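Local coordinates for GGDEF and EAL domain-containing protein (Vibrio cholerae O1 str. 2010EL-1786, PDB 6PWK), which binds the second messenger c-di-GMP through its EAL domain and probably acts as a receptor controlling large adhesins in cell adhesion and biofilm formation, at residues L190-Y204 and R217-Y230. Residues are numbered along the deposited sequence; the frame is centred on the assembly and turned at random.
Sequences LVEEAIHNDWFTFRY and REVFSAFEKDGVRY. With MG (magnesium ion), chain E; C2E (9,9'-[(2R,3R,3aS,5S,7aR,9R,10R,10aS,12S,14aR)-3,5,10,12-tetrahydroxy-5,12-dioxidooctahydro-2H,7H-difuro[3,2-d:3',2'-j][1,3,7,9,2,8]tetraoxadiphosphacyclododecine-2,9-diyl]bis(2-amino-1,9-dihydro-6H-purin-6-one)), chain C.
Two torsions set up the contact between 190-204 and 217-230: Phe-223 holds CG between its backbone N and carbonyl carbon (chi1 68°), which swings the ring under helix 184-197, and Arg-203 bends at chi3, which brings one face of its guanidinium against Phe-220 CD2. The Phe-223 ring lies between the helix and Tyr-230. Ala-194 CB sits over one face, 3.8 Å from the ring centroid, and Tyr-230 CB over the other, while Leu-190 CD2 lies at the ring edge and also makes a CH-pi contact over a face of the Tyr-230 ring. Phe-223 CB itself rests over the centre of the Phe-200 ring, 4.1 Å from its centroid. Farther along the strand, the extended chain of Lys-225 runs past the Trp-199 indole to Glu-193, where NZ makes a salt bridge with OE2 at 3.1 Å, reaching the carboxylate on its syn side, somewhat out of its plane.

Between the strands, the hydrogen-bonded pairs Thr-201/Ala-222 and Arg-203/Phe-220 supply the backbone ladder, each closed by two N-H to O bonds; Phe-200/Phe-223, Phe-202/Ser-221 and Tyr-204/Val-219 are non-hydrogen-bonded pairs.

The ladder also orders a ligand surface. The guanidinium of Arg-203, its plane 29° from the Phe-220 ring, gives an almost straight bond from NH2 to C2E O2' (2.7 Å, 173°), and NH1 reaches the phosphate oxygen O21. C2E C3' stands over the centre of the Phe-220 ring. Ser-221 grips a guanine base twice, its N bonding N71 and its OG bonding O61 at 2.6 Å. Three residues earlier, Glu-218 OE2 binds magnesium at 2.3 Å, alongside Asn-272, Glu-304, Asp-334 and the ligand phosphate. This helix and hairpin, with a metal-binding glutamate on its second strand, belong to the start of an EAL-domain barrel, here holding c-di-GMP and magnesium.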
ATOM      1  N   LEU A 190      -9.910  19.872  10.203  1.00 55.00           N
ATOM      2  CA  LEU A 190     -10.829  20.169  11.297  1.00 50.85           C
ATOM      3  C   LEU A 190     -10.622  19.216  12.466  1.00 48.58           C
ATOM      4  O   LEU A 190     -10.640  19.640  13.628  1.00 44.77           O
ATOM      5  CB  LEU A 190     -12.274  20.110  10.801  1.00 54.12           C
ATOM      6  CG  LEU A 190     -13.352  20.389  11.850  1.00 60.51           C
ATOM      7  CD1 LEU A 190     -13.160  21.767  12.452  1.00 64.50           C
ATOM      8  CD2 LEU A 190     -14.745  20.249  11.255  1.00 51.65           C
ATOM      9  N   VAL A 191     -10.416  17.927  12.181  1.00 45.25           N
ATOM     10  CA  VAL A 191     -10.168  16.958  13.247  1.00 51.81           C
ATOM     11  C   VAL A 191      -8.867  17.283  13.971  1.00 58.41           C
ATOM     12  O   VAL A 191      -8.801  17.239  15.206  1.00 60.06           O
ATOM     13  CB  VAL A 191     -10.158  15.526  12.680  1.00 43.67           C
ATOM     14  CG1 VAL A 191      -9.846  14.522  13.777  1.00 42.41           C
ATOM     15  CG2 VAL A 191     -11.490  15.208  12.030  1.00 35.29           C
ATOM     16  N   GLU A 192      -7.813  17.610  13.218  1.00 63.09           N
ATOM     17  CA  GLU A 192      -6.567  18.047  13.841  1.00 63.08           C
ATOM     18  C   GLU A 192      -6.792  19.282  14.703  1.00 57.59           C
ATOM     19  O   GLU A 192      -6.216  19.408  15.790  1.00 60.36           O
ATOM     20  CB  GLU A 192      -5.511  18.335  12.773  1.00 67.44           C
ATOM     21  CG  GLU A 192      -5.059  17.124  11.979  1.00 71.76           C
ATOM     22  CD  GLU A 192      -4.131  17.496  10.840  1.00 86.58           C
ATOM     23  OE1 GLU A 192      -3.347  16.630  10.398  1.00 93.92           O
ATOM     24  OE2 GLU A 192      -4.183  18.661  10.388  1.00 94.50           O
ATOM     25  N   GLU A 193      -7.626  20.208  14.228  1.00 57.23           N
ATOM     26  CA  GLU A 193      -7.974  21.376  15.028  1.00 58.58           C
ATOM     27  C   GLU A 193      -8.720  20.967  16.292  1.00 63.09           C
ATOM     28  O   GLU A 193      -8.443  21.480  17.383  1.00 57.11           O
ATOM     29  CB  GLU A 193      -8.808  22.342  14.188  1.00 52.36           C
ATOM     30  CG  GLU A 193      -9.001  23.717  14.794  1.00 59.83           C
ATOM     31  CD  GLU A 193      -9.840  24.621  13.913  1.00 66.62           C
ATOM     32  OE1 GLU A 193      -9.987  25.814  14.250  1.00 78.47           O
ATOM     33  OE2 GLU A 193     -10.353  24.137  12.881  1.00 66.22           O
ATOM     34  N   ALA A 194      -9.661  20.026  16.167  1.00 65.08           N
ATOM     35  CA  ALA A 194     -10.414  19.564  17.328  1.00 56.33           C
ATOM     36  C   ALA A 194      -9.519  18.819  18.308  1.00 62.48           C
ATOM     37  O   ALA A 194      -9.695  18.930  19.528  1.00 58.65           O
ATOM     38  CB  ALA A 194     -11.570  18.673  16.880  1.00 44.93           C
ATOM     39  N   ILE A 195      -8.559  18.047  17.795  1.00 61.51           N
ATOM     40  CA  ILE A 195      -7.616  17.363  18.672  1.00 56.03           C
ATOM     41  C   ILE A 195      -6.735  18.374  19.395  1.00 54.45           C
ATOM     42  O   ILE A 195      -6.470  18.241  20.595  1.00 52.89           O
ATOM     43  CB  ILE A 195      -6.779  16.353  17.863  1.00 59.19           C
ATOM     44  CG1 ILE A 195      -7.658  15.195  17.387  1.00 54.06           C
ATOM     45  CG2 ILE A 195      -5.606  15.842  18.685  1.00 49.16           C
ATOM     46  CD1 ILE A 195      -6.926  14.189  16.524  1.00 49.56           C
ATOM     47  N   HIS A 196      -6.290  19.412  18.683  1.00 56.85           N
ATOM     48  CA  HIS A 196      -5.350  20.365  19.264  1.00 60.96           C
ATOM     49  C   HIS A 196      -6.008  21.213  20.347  1.00 67.89           C
ATOM     50  O   HIS A 196      -5.376  21.527  21.363  1.00 75.38           O
ATOM     51  CB  HIS A 196      -4.769  21.254  18.164  1.00 69.56           C
ATOM     52  CG  HIS A 196      -3.583  22.058  18.599  1.00 78.20           C
ATOM     53  ND1 HIS A 196      -3.624  23.429  18.740  1.00 79.35           N
ATOM     54  CD2 HIS A 196      -2.323  21.684  18.922  1.00 79.18           C
ATOM     55  CE1 HIS A 196      -2.440  23.864  19.131  1.00 82.08           C
ATOM     56  NE2 HIS A 196      -1.633  22.825  19.249  1.00 82.53           N
ATOM     57  N   ASN A 197      -7.271  21.588  20.154  1.00 66.33           N
ATOM     58  CA  ASN A 197      -7.975  22.465  21.078  1.00 70.37           C
ATOM     59  C   ASN A 197      -8.837  21.710  22.081  1.00 67.21           C
ATOM     60  O   ASN A 197      -9.536  22.348  22.878  1.00 63.77           O
ATOM     61  CB  ASN A 197      -8.844  23.460  20.301  1.00 74.22           C
ATOM     62  CG  ASN A 197      -8.036  24.304  19.334  1.00 77.74           C
ATOM     63  OD1 ASN A 197      -7.634  25.423  19.654  1.00 82.58           O
ATOM     64  ND2 ASN A 197      -7.799  23.773  18.140  1.00 76.30           N
ATOM     65  N   ASP A 198      -8.808  20.377  22.063  1.00 73.01           N
ATOM     66  CA  ASP A 198      -9.578  19.551  22.994  1.00 71.37           C
ATOM     67  C   ASP A 198     -11.067  19.892  22.936  1.00 65.56           C
ATOM     68  O   ASP A 198     -11.724  20.103  23.958  1.00 54.32           O
ATOM     69  CB  ASP A 198      -9.031  19.681  24.417  1.00 81.01           C
ATOM     70  CG  ASP A 198      -7.662  19.047  24.577  1.00 96.28           C
ATOM     71  OD1 ASP A 198      -7.569  17.803  24.516  1.00 99.76           O
ATOM     72  OD2 ASP A 198      -6.677  19.795  24.749  1.00103.08           O
ATOM     73  N   TRP A 199     -11.597  19.944  21.717  1.00 59.30           N
ATOM     74  CA  TRP A 199     -13.019  20.159  21.487  1.00 60.04           C
ATOM     75  C   TRP A 199     -13.829  18.876  21.575  1.00 64.26           C
ATOM     76  O   TRP A 199     -15.024  18.894  21.260  1.00 67.20           O
ATOM     77  CB  TRP A 199     -13.241  20.803  20.116  1.00 52.38           C
ATOM     78  CG  TRP A 199     -12.763  22.215  20.018  1.00 52.40           C
ATOM     79  CD1 TRP A 199     -12.529  23.077  21.051  1.00 47.36           C
ATOM     80  CD2 TRP A 199     -12.453  22.932  18.819  1.00 61.04           C
ATOM     81  NE1 TRP A 199     -12.098  24.288  20.566  1.00 58.42           N
ATOM     82  CE2 TRP A 199     -12.041  24.224  19.198  1.00 62.66           C
ATOM     83  CE3 TRP A 199     -12.483  22.606  17.460  1.00 67.82           C
ATOM     84  CZ2 TRP A 199     -11.662  25.190  18.269  1.00 67.90           C
ATOM     85  CZ3 TRP A 199     -12.106  23.565  16.539  1.00 69.43           C
ATOM     86  CH2 TRP A 199     -11.703  24.842  16.946  1.00 65.93           C
ATOM     87  N   PHE A 200     -13.216  17.774  21.995  1.00 57.18           N
ATOM     88  CA  PHE A 200     -13.869  16.477  21.938  1.00 53.86           C
ATOM     89  C   PHE A 200     -14.786  16.257  23.132  1.00 57.88           C
ATOM     90  O   PHE A 200     -14.487  16.672  24.255  1.00 68.99           O
ATOM     91  CB  PHE A 200     -12.824  15.360  21.874  1.00 50.32           C
ATOM     92  CG  PHE A 200     -12.366  15.044  20.481  1.00 57.81           C
ATOM     93  CD1 PHE A 200     -11.443  15.852  19.838  1.00 60.93           C
ATOM     94  CD2 PHE A 200     -12.860  13.938  19.812  1.00 65.23           C
ATOM     95  CE1 PHE A 200     -11.024  15.562  18.554  1.00 69.37           C
ATOM     96  CE2 PHE A 200     -12.445  13.643  18.530  1.00 70.48           C
ATOM     97  CZ  PHE A 200     -11.525  14.455  17.900  1.00 70.30           C
ATOM     98  N   THR A 201     -15.915  15.602  22.873  1.00 55.79           N
ATOM     99  CA  THR A 201     -16.826  15.123  23.902  1.00 55.25           C
ATOM    100  C   THR A 201     -16.971  13.614  23.758  1.00 59.08           C
ATOM    101  O   THR A 201     -16.799  13.063  22.666  1.00 57.72           O
ATOM    102  CB  THR A 201     -18.201  15.795  23.801  1.00 54.75           C
ATOM    103  OG1 THR A 201     -18.805  15.462  22.545  1.00 64.91           O
ATOM    104  CG2 THR A 201     -18.067  17.308  23.907  1.00 47.85           C
ATOM    105  N   PHE A 202     -17.288  12.946  24.864  1.00 61.85           N
ATOM    106  CA  PHE A 202     -17.334  11.492  24.889  1.00 63.60           C
ATOM    107  C   PHE A 202     -18.616  11.008  25.550  1.00 57.49           C
ATOM    108  O   PHE A 202     -19.082  11.592  26.533  1.00 65.86           O
ATOM    109  CB  PHE A 202     -16.121  10.911  25.622  1.00 64.32           C
ATOM    110  CG  PHE A 202     -14.810  11.258  24.981  1.00 61.15           C
ATOM    111  CD1 PHE A 202     -14.309  10.488  23.945  1.00 55.46           C
ATOM    112  CD2 PHE A 202     -14.085  12.356  25.407  1.00 57.05           C
ATOM    113  CE1 PHE A 202     -13.107  10.805  23.350  1.00 53.42           C
ATOM    114  CE2 PHE A 202     -12.880  12.679  24.816  1.00 57.41           C
ATOM    115  CZ  PHE A 202     -12.391  11.901  23.786  1.00 56.52           C
ATOM    116  N   ARG A 203     -19.178   9.937  24.998  1.00 60.69           N
ATOM    117  CA  ARG A 203     -20.367   9.286  25.521  1.00 60.59           C
ATOM    118  C   ARG A 203     -20.040   7.837  25.853  1.00 66.39           C
ATOM    119  O   ARG A 203     -19.247   7.194  25.161  1.00 71.46           O
ATOM    120  CB  ARG A 203     -21.522   9.352  24.513  1.00 44.47           C
ATOM    121  CG  ARG A 203     -22.042  10.758  24.261  1.00 53.53           C
ATOM    122  CD  ARG A 203     -22.883  10.838  22.994  1.00 58.28           C
ATOM    123  NE  ARG A 203     -23.740   9.670  22.810  1.00 58.80           N
ATOM    124  CZ  ARG A 203     -23.718   8.892  21.732  1.00 62.17           C
ATOM    125  NH1 ARG A 203     -22.887   9.162  20.731  1.00 46.90           N
ATOM    126  NH2 ARG A 203     -24.534   7.850  21.648  1.00 62.16           N
ATOM    127  N   TYR A 204     -20.649   7.327  26.922  1.00 67.31           N
ATOM    128  CA  TYR A 204     -20.405   5.967  27.395  1.00 70.59           C
ATOM    129  C   TYR A 204     -21.733   5.220  27.419  1.00 75.21           C
ATOM    130  O   TYR A 204     -22.610   5.531  28.232  1.00 84.28           O
ATOM    131  CB  TYR A 204     -19.759   5.972  28.781  1.00 65.09           C
ATOM    132  CG  TYR A 204     -18.471   6.766  28.875  1.00 73.22           C
ATOM    133  CD1 TYR A 204     -18.492   8.137  29.101  1.00 75.47           C
ATOM    134  CD2 TYR A 204     -17.236   6.144  28.752  1.00 82.00           C
ATOM    135  CE1 TYR A 204     -17.320   8.867  29.191  1.00 82.93           C
ATOM    136  CE2 TYR A 204     -16.057   6.866  28.842  1.00 85.09           C
ATOM    137  CZ  TYR A 204     -16.107   8.226  29.062  1.00 85.14           C
ATOM    138  OH  TYR A 204     -14.938   8.947  29.152  1.00 87.56           O
ATOM    139  N   ARG A 217     -18.572  -0.463  28.808  1.00 56.93           N
ATOM    140  CA  ARG A 217     -19.159   0.763  28.282  1.00 51.50           C
ATOM    141  C   ARG A 217     -18.407   1.154  27.020  1.00 57.15           C
ATOM    142  O   ARG A 217     -17.203   1.430  27.074  1.00 56.84           O
ATOM    143  CB  ARG A 217     -19.107   1.893  29.312  1.00 57.67           C
ATOM    144  CG  ARG A 217     -20.265   1.900  30.291  1.00 68.28           C
ATOM    145  CD  ARG A 217     -20.119   3.022  31.302  1.00 72.21           C
ATOM    146  NE  ARG A 217     -19.927   2.499  32.650  1.00 89.69           N
ATOM    147  CZ  ARG A 217     -20.920   2.180  33.473  1.00100.96           C
ATOM    148  NH1 ARG A 217     -22.180   2.336  33.087  1.00109.41           N
ATOM    149  NH2 ARG A 217     -20.655   1.706  34.682  1.00 94.51           N
ATOM    150  N   GLU A 218     -19.110   1.173  25.891  1.00 53.97           N
ATOM    151  CA  GLU A 218     -18.502   1.582  24.633  1.00 49.83           C
ATOM    152  C   GLU A 218     -18.366   3.098  24.580  1.00 56.33           C
ATOM    153  O   GLU A 218     -19.276   3.832  24.976  1.00 62.95           O
ATOM    154  CB  GLU A 218     -19.327   1.088  23.445  1.00 42.84           C
ATOM    155  CG  GLU A 218     -18.725   1.442  22.095  1.00 44.73           C
ATOM    156  CD  GLU A 218     -19.457   0.794  20.938  1.00 60.46           C
ATOM    157  OE1 GLU A 218     -20.508   0.160  21.175  1.00 63.26           O
ATOM    158  OE2 GLU A 218     -18.981   0.916  19.789  1.00 59.81           O
ATOM    159  N   VAL A 219     -17.222   3.563  24.089  1.00 64.51           N
ATOM    160  CA  VAL A 219     -16.904   4.984  24.030  1.00 61.81           C
ATOM    161  C   VAL A 219     -17.221   5.504  22.636  1.00 58.26           C
ATOM    162  O   VAL A 219     -16.769   4.935  21.633  1.00 50.68           O
ATOM    163  CB  VAL A 219     -15.430   5.237  24.390  1.00 54.89           C
ATOM    164  CG1 VAL A 219     -15.085   6.706  24.222  1.00 50.65           C
ATOM    165  CG2 VAL A 219     -15.147   4.776  25.813  1.00 46.94           C
ATOM    166  N   PHE A 220     -17.997   6.581  22.569  1.00 58.47           N
ATOM    167  CA  PHE A 220     -18.314   7.259  21.318  1.00 51.05           C
ATOM    168  C   PHE A 220     -17.704   8.652  21.345  1.00 53.67           C
ATOM    169  O   PHE A 220     -17.885   9.393  22.316  1.00 55.29           O
ATOM    170  CB  PHE A 220     -19.826   7.344  21.103  1.00 50.75           C
ATOM    171  CG  PHE A 220     -20.484   6.008  20.943  1.00 53.89           C
ATOM    172  CD1 PHE A 220     -19.891   5.021  20.176  1.00 51.37           C
ATOM    173  CD2 PHE A 220     -21.688   5.735  21.571  1.00 48.91           C
ATOM    174  CE1 PHE A 220     -20.489   3.790  20.029  1.00 56.72           C
ATOM    175  CE2 PHE A 220     -22.291   4.501  21.429  1.00 61.38           C
ATOM    176  CZ  PHE A 220     -21.690   3.526  20.656  1.00 66.06           C
ATOM    177  N   SER A 221     -16.986   9.001  20.283  1.00 54.77           N
ATOM    178  CA  SER A 221     -16.271  10.265  20.212  1.00 53.85           C
ATOM    179  C   SER A 221     -17.009  11.251  19.317  1.00 47.84           C
ATOM    180  O   SER A 221     -17.533  10.882  18.262  1.00 43.14           O
ATOM    181  CB  SER A 221     -14.845  10.057  19.695  1.00 55.80           C
ATOM    182  OG  SER A 221     -14.110   9.204  20.557  1.00 66.14           O
ATOM    183  N   ALA A 222     -17.046  12.506  19.756  1.00 51.18           N
ATOM    184  CA  ALA A 222     -17.576  13.607  18.968  1.00 46.35           C
ATOM    185  C   ALA A 222     -16.836  14.873  19.372  1.00 54.64           C
ATOM    186  O   ALA A 222     -16.157  14.914  20.400  1.00 64.67           O
ATOM    187  CB  ALA A 222     -19.087  13.772  19.170  1.00 39.26           C
ATOM    188  N   PHE A 223     -16.963  15.909  18.547  1.00 47.84           N
ATOM    189  CA  PHE A 223     -16.379  17.198  18.885  1.00 48.54           C
ATOM    190  C   PHE A 223     -17.290  18.305  18.376  1.00 57.86           C
ATOM    191  O   PHE A 223     -18.139  18.090  17.508  1.00 61.68           O
ATOM    192  CB  PHE A 223     -14.960  17.356  18.316  1.00 46.22           C
ATOM    193  CG  PHE A 223     -14.907  17.456  16.818  1.00 50.58           C
ATOM    194  CD1 PHE A 223     -14.972  18.690  16.188  1.00 49.98           C
ATOM    195  CD2 PHE A 223     -14.773  16.320  16.040  1.00 50.27           C
ATOM    196  CE1 PHE A 223     -14.914  18.786  14.811  1.00 53.25           C
ATOM    197  CE2 PHE A 223     -14.715  16.409  14.661  1.00 54.34           C
ATOM    198  CZ  PHE A 223     -14.787  17.644  14.047  1.00 54.99           C
ATOM    199  N   GLU A 224     -17.097  19.499  18.930  1.00 56.00           N
ATOM    200  CA  GLU A 224     -17.941  20.643  18.618  1.00 55.79           C
ATOM    201  C   GLU A 224     -17.073  21.858  18.318  1.00 59.21           C
ATOM    202  O   GLU A 224     -16.116  22.139  19.046  1.00 61.46           O
ATOM    203  CB  GLU A 224     -18.908  20.940  19.771  1.00 48.42           C
ATOM    204  CG  GLU A 224     -19.906  19.818  20.016  1.00 54.46           C
ATOM    205  CD  GLU A 224     -20.908  20.135  21.108  1.00 55.28           C
ATOM    206  OE1 GLU A 224     -21.552  19.191  21.608  1.00 59.23           O
ATOM    207  OE2 GLU A 224     -21.052  21.323  21.464  1.00 62.84           O
ATOM    208  N   LYS A 225     -17.411  22.567  17.241  1.00 51.75           N
ATOM    209  CA  LYS A 225     -16.752  23.810  16.867  1.00 58.33           C
ATOM    210  C   LYS A 225     -17.819  24.846  16.548  1.00 57.04           C
ATOM    211  O   LYS A 225     -18.679  24.607  15.694  1.00 62.94           O
ATOM    212  CB  LYS A 225     -15.824  23.616  15.666  1.00 66.54           C
ATOM    213  CG  LYS A 225     -15.100  24.887  15.247  1.00 68.36           C
ATOM    214  CD  LYS A 225     -14.461  24.743  13.879  1.00 67.40           C
ATOM    215  CE  LYS A 225     -13.518  25.896  13.584  1.00 69.96           C
ATOM    216  NZ  LYS A 225     -12.919  25.787  12.226  1.00 68.83           N
ATOM    217  N   ASP A 226     -17.758  25.988  17.232  1.00 56.87           N
ATOM    218  CA  ASP A 226     -18.698  27.092  17.029  1.00 63.99           C
ATOM    219  C   ASP A 226     -20.146  26.623  17.166  1.00 70.63           C
ATOM    220  O   ASP A 226     -21.004  26.913  16.330  1.00 75.85           O
ATOM    221  CB  ASP A 226     -18.465  27.764  15.674  1.00 66.57           C
ATOM    222  CG  ASP A 226     -17.105  28.430  15.578  1.00 78.91           C
ATOM    223  OD1 ASP A 226     -16.644  28.998  16.591  1.00 87.19           O
ATOM    224  OD2 ASP A 226     -16.496  28.384  14.488  1.00 81.51           O
ATOM    225  N   GLY A 227     -20.413  25.882  18.242  1.00 66.88           N
ATOM    226  CA  GLY A 227     -21.750  25.410  18.534  1.00 60.73           C
ATOM    227  C   GLY A 227     -22.277  24.321  17.625  1.00 61.37           C
ATOM    228  O   GLY A 227     -23.439  23.925  17.778  1.00 68.47           O
ATOM    229  N   VAL A 228     -21.474  23.822  16.689  1.00 47.59           N
ATOM    230  CA  VAL A 228     -21.880  22.761  15.774  1.00 46.40           C
ATOM    231  C   VAL A 228     -21.209  21.466  16.210  1.00 58.21           C
ATOM    232  O   VAL A 228     -19.994  21.436  16.433  1.00 66.14           O
ATOM    233  CB  VAL A 228     -21.517  23.100  14.318  1.00 53.38           C
ATOM    234  CG1 VAL A 228     -21.947  21.975  13.393  1.00 61.20           C
ATOM    235  CG2 VAL A 228     -22.154  24.415  13.902  1.00 50.18           C
ATOM    236  N   ARG A 229     -21.995  20.398  16.314  1.00 47.17           N
ATOM    237  CA  ARG A 229     -21.511  19.107  16.779  1.00 46.88           C
ATOM    238  C   ARG A 229     -21.216  18.191  15.596  1.00 51.39           C
ATOM    239  O   ARG A 229     -22.003  18.112  14.649  1.00 56.24           O
ATOM    240  CB  ARG A 229     -22.536  18.454  17.707  1.00 42.87           C
ATOM    241  CG  ARG A 229     -22.036  17.223  18.441  1.00 48.27           C
ATOM    242  CD  ARG A 229     -22.994  16.853  19.563  1.00 48.85           C
ATOM    243  NE  ARG A 229     -22.634  15.598  20.212  1.00 46.09           N
ATOM    244  CZ  ARG A 229     -23.069  14.406  19.817  1.00 49.70           C
ATOM    245  NH1 ARG A 229     -23.880  14.310  18.772  1.00 47.28           N
ATOM    246  NH2 ARG A 229     -22.697  13.312  20.466  1.00 52.42           N
ATOM    247  N   TYR A 230     -20.078  17.501  15.658  1.00 47.68           N
ATOM    248  CA  TYR A 230     -19.646  16.581  14.612  1.00 46.29           C
ATOM    249  C   TYR A 230     -19.464  15.192  15.204  1.00 52.77           C
ATOM    250  O   TYR A 230     -18.795  15.035  16.231  1.00 45.47           O
ATOM    251  CB  TYR A 230     -18.335  17.045  13.968  1.00 45.13           C
ATOM    252  CG  TYR A 230     -18.384  18.427  13.354  1.00 51.85           C
ATOM    253  CD1 TYR A 230     -18.107  19.556  14.114  1.00 48.09           C
ATOM    254  CD2 TYR A 230     -18.703  18.602  12.013  1.00 54.71           C
ATOM    255  CE1 TYR A 230     -18.147  20.821  13.558  1.00 53.84           C
ATOM    256  CE2 TYR A 230     -18.747  19.865  11.448  1.00 54.35           C
ATOM    257  CZ  TYR A 230     -18.467  20.970  12.225  1.00 57.56           C
ATOM    258  OH  TYR A 230     -18.511  22.228  11.668  1.00 69.37           O
TER
HETATM  259 MG    MG E 703     -18.562  -0.298  17.883  1.00 45.01          MG
HETATM  260  P1  C2E C 701     -20.698   1.958  16.090  1.00 81.95           P
HETATM  261  O2P C2E C 701     -19.614   1.029  16.565  1.00 58.71           O
HETATM  262  O1P C2E C 701     -21.765   1.057  15.533  1.00 47.07           O
HETATM  263  O5' C2E C 701     -21.421   2.737  17.335  1.00 75.93           O
HETATM  264  C5' C2E C 701     -22.804   2.666  17.438  1.00 56.10           C
HETATM  265  C4' C2E C 701     -23.366   3.956  16.778  1.00 61.16           C
HETATM  266  O4' C2E C 701     -24.665   3.916  16.737  1.00 62.54           O
HETATM  267  C3' C2E C 701     -23.066   5.193  17.643  1.00 57.48           C
HETATM  268  O3' C2E C 701     -23.298   6.270  16.872  1.00 55.52           O
HETATM  269  C2' C2E C 701     -24.195   5.094  18.680  1.00 54.65           C
HETATM  270  O2' C2E C 701     -24.371   6.401  19.373  1.00 46.82           O
HETATM  271  C1' C2E C 701     -25.205   4.927  17.873  1.00 59.59           C
HETATM  272  N9  C2E C 701     -26.430   4.323  18.329  1.00 66.00           N
HETATM  273  C8  C2E C 701     -25.992   3.792  19.496  1.00 64.72           C
HETATM  274  N7  C2E C 701     -27.053   3.161  20.060  1.00 60.04           N
HETATM  275  C5  C2E C 701     -28.104   3.292  19.259  1.00 61.91           C
HETATM  276  C6  C2E C 701     -29.566   2.813  19.317  1.00 68.29           C
HETATM  277  O6  C2E C 701     -29.979   2.183  20.231  1.00 76.06           O
HETATM  278  N1  C2E C 701     -30.462   3.136  18.250  1.00 64.73           N
HETATM  279  C2  C2E C 701     -30.028   3.899  17.108  1.00 68.89           C
HETATM  280  N2  C2E C 701     -30.898   4.255  15.991  1.00 69.33           N
HETATM  281  N3  C2E C 701     -28.641   4.331  17.083  1.00 70.28           N
HETATM  282  C4  C2E C 701     -27.703   4.006  18.187  1.00 64.85           C
HETATM  283  P11 C2E C 701     -22.032   7.343  16.868  1.00 64.06           P
HETATM  284  O21 C2E C 701     -21.726   8.079  18.145  1.00 63.23           O
HETATM  285  O11 C2E C 701     -22.393   8.412  15.869  1.00 49.51           O
HETATM  286  O5A C2E C 701     -20.818   6.415  16.242  1.00 66.63           O
HETATM  287  C5A C2E C 701     -20.974   6.188  14.868  1.00 54.78           C
HETATM  288  C4A C2E C 701     -19.808   5.450  14.345  1.00 57.33           C
HETATM  289  O4A C2E C 701     -18.751   6.217  14.389  1.00 61.56           O
HETATM  290  C3A C2E C 701     -19.483   4.105  15.305  1.00 65.50           C
HETATM  291  O3A C2E C 701     -20.259   2.915  14.811  1.00 73.53           O
HETATM  292  C2A C2E C 701     -18.280   3.901  15.196  1.00 59.71           C
HETATM  293  O2A C2E C 701     -18.011   2.985  14.031  1.00 56.78           O
HETATM  294  C1A C2E C 701     -17.629   5.370  14.945  1.00 54.76           C
HETATM  295  N91 C2E C 701     -17.162   5.864  16.068  1.00 48.05           N
HETATM  296  C81 C2E C 701     -17.811   6.480  17.068  1.00 47.10           C
HETATM  297  N71 C2E C 701     -16.878   6.794  17.987  1.00 39.76           N
HETATM  298  C51 C2E C 701     -15.694   6.376  17.550  1.00 43.49           C
HETATM  299  C61 C2E C 701     -14.295   6.451  18.152  1.00 45.00           C
HETATM  300  O61 C2E C 701     -14.161   6.964  19.204  1.00 38.48           O
HETATM  301  N11 C2E C 701     -13.166   5.911  17.458  1.00 53.92           N
HETATM  302  C21 C2E C 701     -13.343   5.288  16.176  1.00 45.00           C
HETATM  303  N21 C2E C 701     -12.192   4.740  15.473  1.00 58.25           N
HETATM  304  N31 C2E C 701     -14.691   5.219  15.609  1.00 52.53           N
HETATM  305  C41 C2E C 701     -15.863   5.787  16.340  1.00 44.20           C